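Local atomic coordinates of protein YibA (Escherichia coli, PDB entry 1OYZ), a protein that is of unknown function but is built almost wholly of helices, part of them matching HEAT repeats, with oxidoreductase activity only tentatively assigned. Residues G51-D54 and A55-A59; S43-V46 and L47-R50; D25-L28 and F29-L32; I81-K85 and K86-N90. All blocks are in the same frame, centred on the assembly; numbering follows the deposited sequence.

Interaction 1. Residues G51-D54 and A55-A59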
ATOM      1  N   GLY A  51      21.441 -12.617   5.203  1.00 42.64           N
ATOM      2  CA  GLY A  51      22.231 -11.448   5.518  1.00 45.60           C
ATOM      3  C   GLY A  51      22.978 -11.352   6.825  1.00 46.34           C
ATOM      4  O   GLY A  51      22.379 -11.346   7.889  1.00 47.72           O
ATOM      5  N   GLY A  52      24.299 -11.264   6.728  1.00 46.89           N
ATOM      6  CA  GLY A  52      25.130 -11.114   7.906  1.00 47.26           C
ATOM      7  C   GLY A  52      25.886  -9.792   7.815  1.00 48.69           C
ATOM      8  O   GLY A  52      25.673  -9.013   6.873  1.00 47.66           O
ATOM      9  N   GLN A  53      26.784  -9.546   8.768  1.00 49.34           N
ATOM     10  CA  GLN A  53      27.557  -8.302   8.800  1.00 51.32           C
ATOM     11  C   GLN A  53      28.188  -7.912   7.475  1.00 49.37           C
ATOM     12  O   GLN A  53      28.158  -6.749   7.099  1.00 50.08           O
ATOM     13  CB  GLN A  53      28.650  -8.367   9.874  1.00 55.94           C
ATOM     14  CG  GLN A  53      29.558  -7.129   9.914  1.00 61.79           C
ATOM     15  CD  GLN A  53      28.809  -5.825  10.235  1.00 66.27           C
ATOM     16  OE1 GLN A  53      29.387  -4.730  10.175  1.00 67.90           O
ATOM     17  NE2 GLN A  53      27.526  -5.941  10.582  1.00 66.27           N
ATOM     18  N   ASP A  54      28.779  -8.867   6.773  1.00 47.36           N
ATOM     19  CA  ASP A  54      29.382  -8.536   5.495  1.00 46.19           C
ATOM     20  C   ASP A  54      28.300  -8.002   4.553  1.00 42.67           C
ATOM     21  O   ASP A  54      28.543  -7.056   3.823  1.00 41.81           O
ATOM     22  CB  ASP A  54      30.072  -9.755   4.853  1.00 48.77           C
ATOM     23  CG  ASP A  54      31.273 -10.243   5.645  1.00 52.06           C
ATOM     24  OD1 ASP A  54      31.644  -9.567   6.634  1.00 53.42           O
ATOM     25  OD2 ASP A  54      31.853 -11.299   5.274  1.00 52.07           O
ATOM     26  N   ALA A  55      27.106  -8.586   4.564  1.00 37.93           N
ATOM     27  CA  ALA A  55      26.078  -8.068   3.665  1.00 35.58           C
ATOM     28  C   ALA A  55      25.589  -6.686   4.142  1.00 34.13           C
ATOM     29  O   ALA A  55      25.386  -5.789   3.336  1.00 32.72           O
ATOM     30  CB  ALA A  55      24.919  -9.042   3.545  1.00 34.00           C
ATOM     31  N   VAL A  56      25.430  -6.498   5.445  1.00 32.90           N
ATOM     32  CA  VAL A  56      24.990  -5.193   5.944  1.00 33.28           C
ATOM     33  C   VAL A  56      25.973  -4.084   5.527  1.00 35.51           C
ATOM     34  O   VAL A  56      25.572  -3.042   4.961  1.00 32.81           O
ATOM     35  CB  VAL A  56      24.885  -5.196   7.478  1.00 34.13           C
ATOM     36  CG1 VAL A  56      24.512  -3.790   7.988  1.00 33.89           C
ATOM     37  CG2 VAL A  56      23.861  -6.240   7.922  1.00 33.21           C
ATOM     38  N   ARG A  57      27.263  -4.301   5.793  1.00 36.36           N
ATOM     39  CA  ARG A  57      28.276  -3.296   5.445  1.00 39.01           C
ATOM     40  C   ARG A  57      28.277  -2.948   3.963  1.00 37.99           C
ATOM     41  O   ARG A  57      28.277  -1.784   3.587  1.00 39.74           O
ATOM     42  CB  ARG A  57      29.677  -3.755   5.874  1.00 42.74           C
ATOM     43  CG  ARG A  57      29.915  -3.647   7.378  1.00 50.69           C
ATOM     44  CD  ARG A  57      31.352  -4.023   7.789  1.00 58.34           C
ATOM     45  NE  ARG A  57      32.367  -3.138   7.197  1.00 64.88           N
ATOM     46  CZ  ARG A  57      32.860  -3.243   5.958  1.00 67.69           C
ATOM     47  NH1 ARG A  57      32.444  -4.212   5.145  1.00 69.70           N
ATOM     48  NH2 ARG A  57      33.771  -2.366   5.523  1.00 68.25           N
ATOM     49  N   LEU A  58      28.276  -3.964   3.124  1.00 36.52           N
ATOM     50  CA  LEU A  58      28.278  -3.747   1.702  1.00 36.89           C
ATOM     51  C   LEU A  58      27.034  -2.941   1.294  1.00 36.45           C
ATOM     52  O   LEU A  58      27.108  -2.066   0.432  1.00 33.75           O
ATOM     53  CB  LEU A  58      28.306  -5.102   1.007  1.00 39.10           C
ATOM     54  CG  LEU A  58      28.547  -5.197  -0.498  1.00 42.72           C
ATOM     55  CD1 LEU A  58      27.285  -4.782  -1.254  1.00 42.77           C
ATOM     56  CD2 LEU A  58      29.764  -4.325  -0.885  1.00 42.11           C
ATOM     57  N   ALA A  59      25.893  -3.241   1.910  1.00 34.11           N
ATOM     58  CA  ALA A  59      24.655  -2.523   1.583  1.00 33.91           C
ATOM     59  C   ALA A  59      24.790  -1.033   1.925  1.00 33.00           C
ATOM     60  O   ALA A  59      24.400  -0.153   1.139  1.00 32.28           O
ATOM     61  CB  ALA A  59      23.470  -3.144   2.336  1.00 32.97           C
TER
HETATM   62  O   HOH W   1      26.520 -11.437   4.885  1.00 35.44           O
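Gly-52 O receives the first full backbone bond of helix 53-63, from Val-56 N at 2.9 Å with the donor in the carbonyl plane; Ala-55 N also leans on the same oxygen, but that bond is weak. Arg-57 N to Gln-53 O (2.9 Å) is almost straight, at 177°, and Leu-58 N bonds to Asp-54 O in turn. Gln-53 and Arg-57 make the main side-chain contact. CG of Gln-53 lies anti to the backbone N (chi1 177°), and a bend at chi2 lays the amide across the stem of Arg-57, where OE1 comes 3.0 Å from CG and 3.2 Å from CD of that arginine. This is methylene against amide oxygen. Ala-55 CB and Val-56 CG2 rest against Gly-52 O.

What positions this turn is the glycine pair before it. Gly-51 takes a phi of -5°, hardly accessible to a residue with a CB. Gly-52, the N-cap, has no side chain to cap the helix, and water 1 stands in, accepting from Gly-52 N and from Ala-55 N, each at 2.9 Å. Asp-54 in the first turn would be expected to suit the positive end of the helix dipole. On the inner side, Ala-55 and Val-56 pack on Ile-81 of the loop after helix 68-80, Ala-59 on Ile-77 and Leu-78 of that helix, and Leu-58 on Leu-32, at the far end of the segment 29-32.

Interaction 2. Residues S43-V46 and L47-R50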
ATOM      1  N   SER A  43      18.919 -11.883  -5.894  1.00 30.23           N
ATOM      2  CA  SER A  43      20.147 -11.958  -5.110  1.00 29.39           C
ATOM      3  C   SER A  43      19.961 -11.181  -3.803  1.00 28.55           C
ATOM      4  O   SER A  43      20.212 -11.691  -2.713  1.00 29.41           O
ATOM      5  CB  SER A  43      21.310 -11.363  -5.915  1.00 30.84           C
ATOM      6  OG  SER A  43      22.439 -11.137  -5.077  1.00 31.13           O
ATOM      7  N   ALA A  44      19.504  -9.941  -3.921  1.00 28.02           N
ATOM      8  CA  ALA A  44      19.277  -9.108  -2.746  1.00 27.33           C
ATOM      9  C   ALA A  44      18.285  -9.762  -1.791  1.00 25.99           C
ATOM     10  O   ALA A  44      18.432  -9.666  -0.578  1.00 26.01           O
ATOM     11  CB  ALA A  44      18.761  -7.722  -3.179  1.00 26.50           C
ATOM     12  N   ARG A  45      17.262 -10.422  -2.322  1.00 27.22           N
ATOM     13  CA  ARG A  45      16.282 -11.069  -1.441  1.00 29.85           C
ATOM     14  C   ARG A  45      16.992 -12.147  -0.616  1.00 28.39           C
ATOM     15  O   ARG A  45      16.748 -12.266   0.571  1.00 28.48           O
ATOM     16  CB  ARG A  45      15.127 -11.710  -2.238  1.00 31.28           C
ATOM     17  CG  ARG A  45      14.160 -10.722  -2.931  1.00 36.15           C
ATOM     18  CD  ARG A  45      13.000 -11.449  -3.661  1.00 36.60           C
ATOM     19  NE  ARG A  45      12.187 -12.246  -2.728  1.00 41.35           N
ATOM     20  CZ  ARG A  45      11.533 -13.369  -3.054  1.00 44.05           C
ATOM     21  NH1 ARG A  45      10.825 -14.013  -2.134  1.00 44.33           N
ATOM     22  NH2 ARG A  45      11.579 -13.856  -4.294  1.00 40.70           N
ATOM     23  N   VAL A  46      17.877 -12.916  -1.242  1.00 29.50           N
ATOM     24  CA  VAL A  46      18.576 -13.953  -0.499  1.00 31.97           C
ATOM     25  C   VAL A  46      19.406 -13.275   0.569  1.00 32.31           C
ATOM     26  O   VAL A  46      19.484 -13.746   1.710  1.00 32.37           O
ATOM     27  CB  VAL A  46      19.493 -14.792  -1.395  1.00 30.16           C
ATOM     28  CG1 VAL A  46      20.115 -15.916  -0.584  1.00 31.40           C
ATOM     29  CG2 VAL A  46      18.710 -15.343  -2.562  1.00 32.75           C
ATOM     30  N   LEU A  47      19.997 -12.138   0.210  1.00 32.10           N
ATOM     31  CA  LEU A  47      20.809 -11.410   1.189  1.00 33.84           C
ATOM     32  C   LEU A  47      19.952 -10.913   2.363  1.00 32.95           C
ATOM     33  O   LEU A  47      20.373 -10.995   3.520  1.00 31.05           O
ATOM     34  CB  LEU A  47      21.569 -10.241   0.512  1.00 32.19           C
ATOM     35  CG  LEU A  47      22.654 -10.718  -0.478  1.00 29.32           C
ATOM     36  CD1 LEU A  47      23.418  -9.575  -1.122  1.00 28.47           C
ATOM     37  CD2 LEU A  47      23.600 -11.583   0.292  1.00 32.82           C
ATOM     38  N   GLN A  48      18.743 -10.429   2.085  1.00 32.56           N
ATOM     39  CA  GLN A  48      17.888  -9.950   3.170  1.00 33.85           C
ATOM     40  C   GLN A  48      17.559 -11.103   4.112  1.00 34.19           C
ATOM     41  O   GLN A  48      17.407 -10.895   5.314  1.00 32.24           O
ATOM     42  CB  GLN A  48      16.560  -9.343   2.653  1.00 34.56           C
ATOM     43  CG  GLN A  48      16.639  -8.036   1.845  1.00 34.36           C
ATOM     44  CD  GLN A  48      15.290  -7.703   1.161  1.00 37.21           C
ATOM     45  OE1 GLN A  48      14.625  -8.597   0.649  1.00 34.93           O
ATOM     46  NE2 GLN A  48      14.905  -6.420   1.143  1.00 36.83           N
ATOM     47  N   LEU A  49      17.443 -12.311   3.559  1.00 36.87           N
ATOM     48  CA  LEU A  49      17.112 -13.515   4.347  1.00 37.64           C
ATOM     49  C   LEU A  49      18.236 -14.036   5.239  1.00 37.69           C
ATOM     50  O   LEU A  49      18.037 -14.254   6.432  1.00 36.51           O
ATOM     51  CB  LEU A  49      16.665 -14.666   3.423  1.00 39.18           C
ATOM     52  CG  LEU A  49      16.413 -16.048   4.060  1.00 40.69           C
ATOM     53  CD1 LEU A  49      15.150 -16.006   4.884  1.00 38.90           C
ATOM     54  CD2 LEU A  49      16.284 -17.128   2.989  1.00 42.63           C
ATOM     55  N   ARG A  50      19.413 -14.246   4.659  1.00 38.42           N
ATOM     56  CA  ARG A  50      20.538 -14.795   5.418  1.00 40.39           C
ATOM     57  C   ARG A  50      21.398 -13.696   5.971  1.00 41.56           C
ATOM     58  O   ARG A  50      22.024 -13.838   7.015  1.00 40.68           O
ATOM     59  CB  ARG A  50      21.433 -15.644   4.518  1.00 40.48           C
ATOM     60  CG  ARG A  50      20.717 -16.651   3.650  1.00 43.79           C
ATOM     61  CD  ARG A  50      21.705 -17.693   3.081  1.00 41.42           C
ATOM     62  NE  ARG A  50      22.909 -17.096   2.500  1.00 42.04           N
ATOM     63  CZ  ARG A  50      23.391 -17.403   1.299  1.00 42.91           C
ATOM     64  NH1 ARG A  50      22.755 -18.292   0.560  1.00 38.25           N
ATOM     65  NH2 ARG A  50      24.529 -16.849   0.846  1.00 40.75           N
TER
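Val-46 and Arg-50 lie side by side and point the same way, with Val-46 CG1 over one face of the guanidinium, 3.7 Å from NH1. The valine's CG1 is anti to the backbone N (chi1 -176°), which brings this methyl to its neighbour. Arg-50 N bonds to Val-46 O at 3.0 Å, and Leu-47 N to Ser-43 O continues the helical ladder.

The close packing is on the buried side. Leu-47 CG sits 3.5 Å from Ser-43 O, and its side chain packs against Leu-28, Phe-29 and Leu-32. Ser-43 is small enough for that interface, and its OG is satisfied by Leu-28 O. Ala-44 likewise lets helix 68-80 come near. Gln-48 runs extended beyond CG, past Ala-44 O (3.4 Å from CG), and places OE1 3.6 Å from Arg-45 CA while NE2 donates to Phe-76 O. With an alanine here, Phe-76 O would probably be left without this donor and the strip beside Ala-44 would lose its cover.

The other side is more open: Leu-49 is exposed, though it meets Tyr-17 and Lys-21, and the stem of Arg-45 leads to a cation-pi contact with Tyr-17. Val-46 packs on Cys-20 and Lys-21, and the Arg-50 guanidinium is held by Asp-25 and Leu-23 O. A helix covered by helices 14-21, 25-31 and 68-80, with small residues where they come close, is consistent with an alpha-solenoid of HEAT type.

Interaction 3. Residues D25-L28 and F29-L32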
ATOM      1  N   ASP A  25      27.955 -15.696  -0.429  1.00 50.25           N
ATOM      2  CA  ASP A  25      27.880 -14.236  -0.387  1.00 51.57           C
ATOM      3  C   ASP A  25      28.599 -13.560  -1.520  1.00 51.76           C
ATOM      4  O   ASP A  25      28.028 -12.729  -2.222  1.00 51.10           O
ATOM      5  CB  ASP A  25      28.431 -13.693   0.928  1.00 52.75           C
ATOM      6  CG  ASP A  25      27.514 -13.972   2.090  1.00 55.09           C
ATOM      7  OD1 ASP A  25      26.420 -14.533   1.845  1.00 53.90           O
ATOM      8  OD2 ASP A  25      27.884 -13.629   3.240  1.00 56.40           O
ATOM      9  N   ASP A  26      29.865 -13.916  -1.676  1.00 51.77           N
ATOM     10  CA  ASP A  26      30.705 -13.360  -2.721  1.00 52.79           C
ATOM     11  C   ASP A  26      30.009 -13.375  -4.076  1.00 51.49           C
ATOM     12  O   ASP A  26      30.110 -12.408  -4.837  1.00 51.52           O
ATOM     13  CB  ASP A  26      32.013 -14.153  -2.810  1.00 57.46           C
ATOM     14  CG  ASP A  26      32.763 -13.896  -4.105  1.00 62.67           C
ATOM     15  OD1 ASP A  26      33.301 -12.774  -4.289  1.00 66.03           O
ATOM     16  OD2 ASP A  26      32.810 -14.816  -4.954  1.00 64.99           O
ATOM     17  N   GLU A  27      29.301 -14.464  -4.376  1.00 48.07           N
ATOM     18  CA  GLU A  27      28.615 -14.583  -5.654  1.00 46.77           C
ATOM     19  C   GLU A  27      27.366 -13.721  -5.706  1.00 44.89           C
ATOM     20  O   GLU A  27      27.065 -13.129  -6.733  1.00 42.68           O
ATOM     21  CB  GLU A  27      28.283 -16.050  -5.926  1.00 45.78           C
ATOM     22  CG  GLU A  27      29.547 -16.878  -5.940  1.00 47.30           C
ATOM     23  CD  GLU A  27      29.323 -18.369  -5.854  1.00 47.19           C
ATOM     24  OE1 GLU A  27      28.392 -18.808  -5.144  1.00 47.09           O
ATOM     25  OE2 GLU A  27      30.117 -19.101  -6.479  1.00 48.97           O
ATOM     26  N   LEU A  28      26.656 -13.646  -4.588  1.00 43.71           N
ATOM     27  CA  LEU A  28      25.447 -12.847  -4.522  1.00 44.11           C
ATOM     28  C   LEU A  28      25.812 -11.378  -4.668  1.00 44.65           C
ATOM     29  O   LEU A  28      25.185 -10.640  -5.438  1.00 44.42           O
ATOM     30  CB  LEU A  28      24.727 -13.090  -3.200  1.00 43.33           C
ATOM     31  CG  LEU A  28      24.222 -14.517  -3.011  1.00 39.46           C
ATOM     32  CD1 LEU A  28      23.602 -14.633  -1.645  1.00 38.48           C
ATOM     33  CD2 LEU A  28      23.225 -14.873  -4.094  1.00 37.92           C
ATOM     34  N   PHE A  29      26.853 -10.964  -3.952  1.00 45.46           N
ATOM     35  CA  PHE A  29      27.318  -9.593  -4.021  1.00 45.91           C
ATOM     36  C   PHE A  29      27.593  -9.202  -5.465  1.00 45.61           C
ATOM     37  O   PHE A  29      27.219  -8.124  -5.915  1.00 46.18           O
ATOM     38  CB  PHE A  29      28.598  -9.419  -3.198  1.00 47.58           C
ATOM     39  CG  PHE A  29      28.416  -9.661  -1.736  1.00 49.67           C
ATOM     40  CD1 PHE A  29      27.228  -9.314  -1.098  1.00 49.65           C
ATOM     41  CD2 PHE A  29      29.451 -10.189  -0.977  1.00 50.03           C
ATOM     42  CE1 PHE A  29      27.079  -9.488   0.287  1.00 52.16           C
ATOM     43  CE2 PHE A  29      29.308 -10.365   0.406  1.00 51.14           C
ATOM     44  CZ  PHE A  29      28.120 -10.013   1.037  1.00 50.89           C
ATOM     45  N   ARG A  30      28.246 -10.079  -6.205  1.00 45.55           N
ATOM     46  CA  ARG A  30      28.545  -9.751  -7.583  1.00 48.15           C
ATOM     47  C   ARG A  30      27.241  -9.604  -8.386  1.00 48.02           C
ATOM     48  O   ARG A  30      27.088  -8.674  -9.177  1.00 46.26           O
ATOM     49  CB  ARG A  30      29.454 -10.828  -8.175  1.00 51.99           C
ATOM     50  CG  ARG A  30      29.758 -10.665  -9.641  1.00 56.84           C
ATOM     51  CD  ARG A  30      29.471 -11.979 -10.366  1.00 62.12           C
ATOM     52  NE  ARG A  30      30.276 -13.091  -9.844  1.00 65.51           N
ATOM     53  CZ  ARG A  30      30.148 -14.360 -10.235  1.00 66.82           C
ATOM     54  NH1 ARG A  30      29.241 -14.685 -11.153  1.00 67.55           N
ATOM     55  NH2 ARG A  30      30.931 -15.299  -9.717  1.00 65.45           N
ATOM     56  N   LEU A  31      26.287 -10.505  -8.147  1.00 47.53           N
ATOM     57  CA  LEU A  31      25.006 -10.467  -8.849  1.00 46.07           C
ATOM     58  C   LEU A  31      24.246  -9.158  -8.629  1.00 45.57           C
ATOM     59  O   LEU A  31      23.374  -8.798  -9.430  1.00 42.85           O
ATOM     60  CB  LEU A  31      24.142 -11.667  -8.431  1.00 47.06           C
ATOM     61  CG  LEU A  31      24.117 -12.875  -9.381  1.00 48.62           C
ATOM     62  CD1 LEU A  31      25.436 -13.012 -10.122  1.00 49.82           C
ATOM     63  CD2 LEU A  31      23.810 -14.148  -8.586  1.00 50.09           C
ATOM     64  N   LEU A  32      24.577  -8.434  -7.560  1.00 43.14           N
ATOM     65  CA  LEU A  32      23.890  -7.173  -7.319  1.00 42.90           C
ATOM     66  C   LEU A  32      24.178  -6.207  -8.455  1.00 43.57           C
ATOM     67  O   LEU A  32      23.409  -5.280  -8.683  1.00 42.73           O
ATOM     68  CB  LEU A  32      24.331  -6.548  -5.997  1.00 41.30           C
ATOM     69  CG  LEU A  32      24.059  -7.406  -4.767  1.00 41.19           C
ATOM     70  CD1 LEU A  32      24.616  -6.705  -3.554  1.00 40.15           C
ATOM     71  CD2 LEU A  32      22.548  -7.675  -4.629  1.00 39.56           C
TER
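Phe-29 N bonds to Asp-25 O at 2.7 Å, nearly straight at 175° and close to the line of the carbonyl, in a short helix of an alpha-solenoid related to HEAT repeats. OD1 of the same aspartate is paired with Arg-50 of helix 37-50. Leu-31 N to Glu-27 O follows at 3.1 Å. Arg-30 N to Asp-26 O is longer, at 3.3 Å, with the donor above the carbonyl plane, and Leu-32 N to Leu-28 O is weak. The acidic residues would be expected to suit a helix start, where a negative charge meets the positive end of the dipole. Glu-27 OE1 accepts from Asn-24 N just before the helix. Arg-30 NH2 lies 5.1 Å from Asp-26 OD2, so any attraction there is likely to be long-range.

Packing centres on Phe-29. Its CG lies anti to the carbonyl carbon (chi1 -64°), swinging the ring back along the helix beside Asp-25, whose carboxylate plane is tilted 49° to it. The ring also packs on Ala-55 of helix 53-63 and Leu-47 of helix 37-50. Trimming this ring to an alanine is likely to open a gap between Asp-25 and Ala-55 and leave the aspartate's CB without its cover. Asp-25 CB stands 3.5 Å from Phe-29 CE2, while Asp-25 O lies over one face of the ring, toward its rim, 3.1 Å from Phe-29 CG.

Interaction 4. Residues I81-K85 and K86-N90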
ATOM      1  N   ILE A  81      16.910  -6.809   6.031  1.00 33.47           N
ATOM      2  CA  ILE A  81      18.014  -7.601   6.560  1.00 32.82           C
ATOM      3  C   ILE A  81      18.100  -7.415   8.080  1.00 35.47           C
ATOM      4  O   ILE A  81      17.750  -6.355   8.607  1.00 34.34           O
ATOM      5  CB  ILE A  81      19.346  -7.148   5.912  1.00 30.90           C
ATOM      6  CG1 ILE A  81      20.427  -8.231   6.060  1.00 30.90           C
ATOM      7  CG2 ILE A  81      19.818  -5.846   6.557  1.00 24.92           C
ATOM      8  CD1 ILE A  81      21.662  -7.984   5.164  1.00 31.92           C
ATOM      9  N   LYS A  82      18.550  -8.448   8.788  1.00 38.76           N
ATOM     10  CA  LYS A  82      18.704  -8.337  10.233  1.00 43.49           C
ATOM     11  C   LYS A  82      19.970  -7.525  10.544  1.00 44.07           C
ATOM     12  O   LYS A  82      20.998  -7.674   9.880  1.00 42.99           O
ATOM     13  CB  LYS A  82      18.781  -9.726  10.871  1.00 46.82           C
ATOM     14  CG  LYS A  82      17.424 -10.426  10.946  1.00 52.68           C
ATOM     15  CD  LYS A  82      17.492 -11.693  11.795  1.00 55.98           C
ATOM     16  CE  LYS A  82      16.133 -12.057  12.360  1.00 58.07           C
ATOM     17  NZ  LYS A  82      16.296 -13.029  13.479  1.00 61.34           N
ATOM     18  N   ILE A  83      19.876  -6.648  11.535  1.00 46.46           N
ATOM     19  CA  ILE A  83      21.000  -5.806  11.930  1.00 50.05           C
ATOM     20  C   ILE A  83      21.104  -5.712  13.435  1.00 51.22           C
ATOM     21  O   ILE A  83      20.098  -5.612  14.137  1.00 49.12           O
ATOM     22  CB  ILE A  83      20.869  -4.357  11.400  1.00 52.30           C
ATOM     23  CG1 ILE A  83      19.587  -3.735  11.931  1.00 53.71           C
ATOM     24  CG2 ILE A  83      20.910  -4.344   9.861  1.00 53.14           C
ATOM     25  CD1 ILE A  83      19.314  -2.347  11.396  1.00 59.11           C
ATOM     26  N   CYS A  84      22.333  -5.728  13.922  1.00 53.97           N
ATOM     27  CA  CYS A  84      22.577  -5.631  15.342  1.00 58.52           C
ATOM     28  C   CYS A  84      21.877  -4.418  15.927  1.00 58.91           C
ATOM     29  O   CYS A  84      21.536  -3.456  15.223  1.00 58.58           O
ATOM     30  CB  CYS A  84      24.069  -5.534  15.586  1.00 60.11           C
ATOM     31  SG  CYS A  84      24.824  -4.436  14.385  1.00 68.69           S
ATOM     32  N   LYS A  85      21.673  -4.476  17.230  1.00 59.58           N
ATOM     33  CA  LYS A  85      21.002  -3.415  17.950  1.00 61.48           C
ATOM     34  C   LYS A  85      21.834  -2.138  17.951  1.00 61.08           C
ATOM     35  O   LYS A  85      21.302  -1.052  18.138  1.00 61.03           O
ATOM     36  CB  LYS A  85      20.749  -3.857  19.391  1.00 63.07           C
ATOM     37  CG  LYS A  85      19.413  -3.410  19.944  1.00 65.75           C
ATOM     38  CD  LYS A  85      18.305  -4.307  19.428  1.00 67.72           C
ATOM     39  CE  LYS A  85      18.460  -5.717  19.995  1.00 68.70           C
ATOM     40  NZ  LYS A  85      17.516  -6.698  19.378  1.00 69.61           N
ATOM     41  N   LYS A  86      23.136  -2.270  17.730  1.00 60.51           N
ATOM     42  CA  LYS A  86      24.000  -1.106  17.751  1.00 61.10           C
ATOM     43  C   LYS A  86      24.233  -0.447  16.414  1.00 59.32           C
ATOM     44  O   LYS A  86      25.028   0.485  16.302  1.00 58.38           O
ATOM     45  CB  LYS A  86      25.341  -1.456  18.393  1.00 63.86           C
ATOM     46  CG  LYS A  86      25.463  -0.881  19.796  1.00 68.65           C
ATOM     47  CD  LYS A  86      24.271  -1.314  20.661  1.00 71.23           C
ATOM     48  CE  LYS A  86      24.131  -0.476  21.923  1.00 72.45           C
ATOM     49  NZ  LYS A  86      22.965  -0.932  22.731  1.00 73.36           N
ATOM     50  N   CYS A  87      23.544  -0.932  15.397  1.00 56.95           N
ATOM     51  CA  CYS A  87      23.689  -0.356  14.077  1.00 55.00           C
ATOM     52  C   CYS A  87      22.333   0.034  13.550  1.00 50.26           C
ATOM     53  O   CYS A  87      22.242   0.740  12.562  1.00 50.67           O
ATOM     54  CB  CYS A  87      24.336  -1.357  13.116  1.00 56.74           C
ATOM     55  SG  CYS A  87      26.130  -1.542  13.251  1.00 62.97           S
ATOM     56  N   GLU A  88      21.286  -0.427  14.217  1.00 47.08           N
ATOM     57  CA  GLU A  88      19.918  -0.156  13.792  1.00 44.88           C
ATOM     58  C   GLU A  88      19.610   1.338  13.603  1.00 42.42           C
ATOM     59  O   GLU A  88      19.112   1.742  12.557  1.00 39.60           O
ATOM     60  CB  GLU A  88      18.934  -0.788  14.787  1.00 45.36           C
ATOM     61  CG  GLU A  88      17.590  -1.155  14.167  1.00 46.29           C
ATOM     62  CD  GLU A  88      16.582  -1.757  15.158  1.00 47.95           C
ATOM     63  OE1 GLU A  88      15.406  -1.904  14.763  1.00 49.32           O
ATOM     64  OE2 GLU A  88      16.947  -2.089  16.311  1.00 47.59           O
ATOM     65  N   ASP A  89      19.909   2.160  14.603  1.00 40.60           N
ATOM     66  CA  ASP A  89      19.651   3.588  14.473  1.00 38.60           C
ATOM     67  C   ASP A  89      20.394   4.199  13.293  1.00 35.55           C
ATOM     68  O   ASP A  89      19.818   4.982  12.536  1.00 33.45           O
ATOM     69  CB  ASP A  89      20.029   4.335  15.755  1.00 41.67           C
ATOM     70  CG  ASP A  89      18.999   4.152  16.864  1.00 43.74           C
ATOM     71  OD1 ASP A  89      17.802   3.947  16.562  1.00 43.08           O
ATOM     72  OD2 ASP A  89      19.380   4.241  18.045  1.00 46.48           O
ATOM     73  N   ASN A  90      21.668   3.841  13.135  1.00 33.85           N
ATOM     74  CA  ASN A  90      22.465   4.372  12.037  1.00 34.91           C
ATOM     75  C   ASN A  90      21.881   3.970  10.675  1.00 34.16           C
ATOM     76  O   ASN A  90      21.870   4.769   9.741  1.00 33.57           O
ATOM     77  CB  ASN A  90      23.928   3.909  12.134  1.00 39.73           C
ATOM     78  CG  ASN A  90      24.665   4.504  13.352  1.00 47.09           C
ATOM     79  OD1 ASN A  90      25.905   4.497  13.412  1.00 50.23           O
ATOM     80  ND2 ASN A  90      23.902   5.014  14.328  1.00 49.44           N
TER
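Ile-83 and Glu-88 meet where the loop turns into helix 88-101, their side chains crossing at about a right angle. Ile-83 holds CG1 between the backbone N and the carbonyl carbon (chi1 59°), a position crowded for a branched residue, and this sends CD1 to Glu-88, 3.3 Å from CA and 3.5 Å from CG. Glu-88, extended beyond CG, offers its methylenes to that methyl while its carboxylate runs on beside Lys-85. The lysine points the same way, with Lys-85 CD 4.1 Å from Glu-88 OE2; the ammonium nitrogen stays farther from the same oxygen, so the attraction is loose.

Residues 84-87 make a type I turn, closed by Cys-87 N to Cys-84 O at 3.2 Å; the donor sits well above the carbonyl plane. Glu-88 N bonds weakly to the same oxygen. The turn brings together the two cysteines of a Cys-Lys-Lys-Cys sequence. Cys-84 SG, with chi1 42°, leans over to Cys-87 CB at 3.4 Å and to Cys-87 SG at 3.4 Å, a gap too wide for a disulfide. Lysines suit the exposed corner of the turn, and their long chains bend at chi2. Before the turn, Ile-81 and Ile-83 reach back to Val-56 of helix 53-63; after it, Glu-88 touches Asn-122 and Tyr-125 in the loop after helix 105-121, and Asp-89 OD1 bonds to the hydroxyl of Tyr-125.

All four contacts lie on the same side of the chain's centre, in the N-terminal part of the helical array. Along the chain the order is interaction 3 on helix 25-31, interaction 2 on helix 37-50, interaction 1 at the start of helix 53-63, then interaction 4 in the loop leading into helix 88-101 and its first turn. Interactions 1 and 2 adjoin in sequence, their centres about 10 Å apart. Interaction 3 touches interaction 1 through Phe-29 and Leu-32, and interaction 2 through Leu-28 and the Asp-25 to Arg-50 salt bridge. Ile-81 links interaction 4 to interactions 1 and 2, whereas interactions 3 and 4 do not touch. This is consistent with helices stacked in sequence, as in an alpha-solenoid.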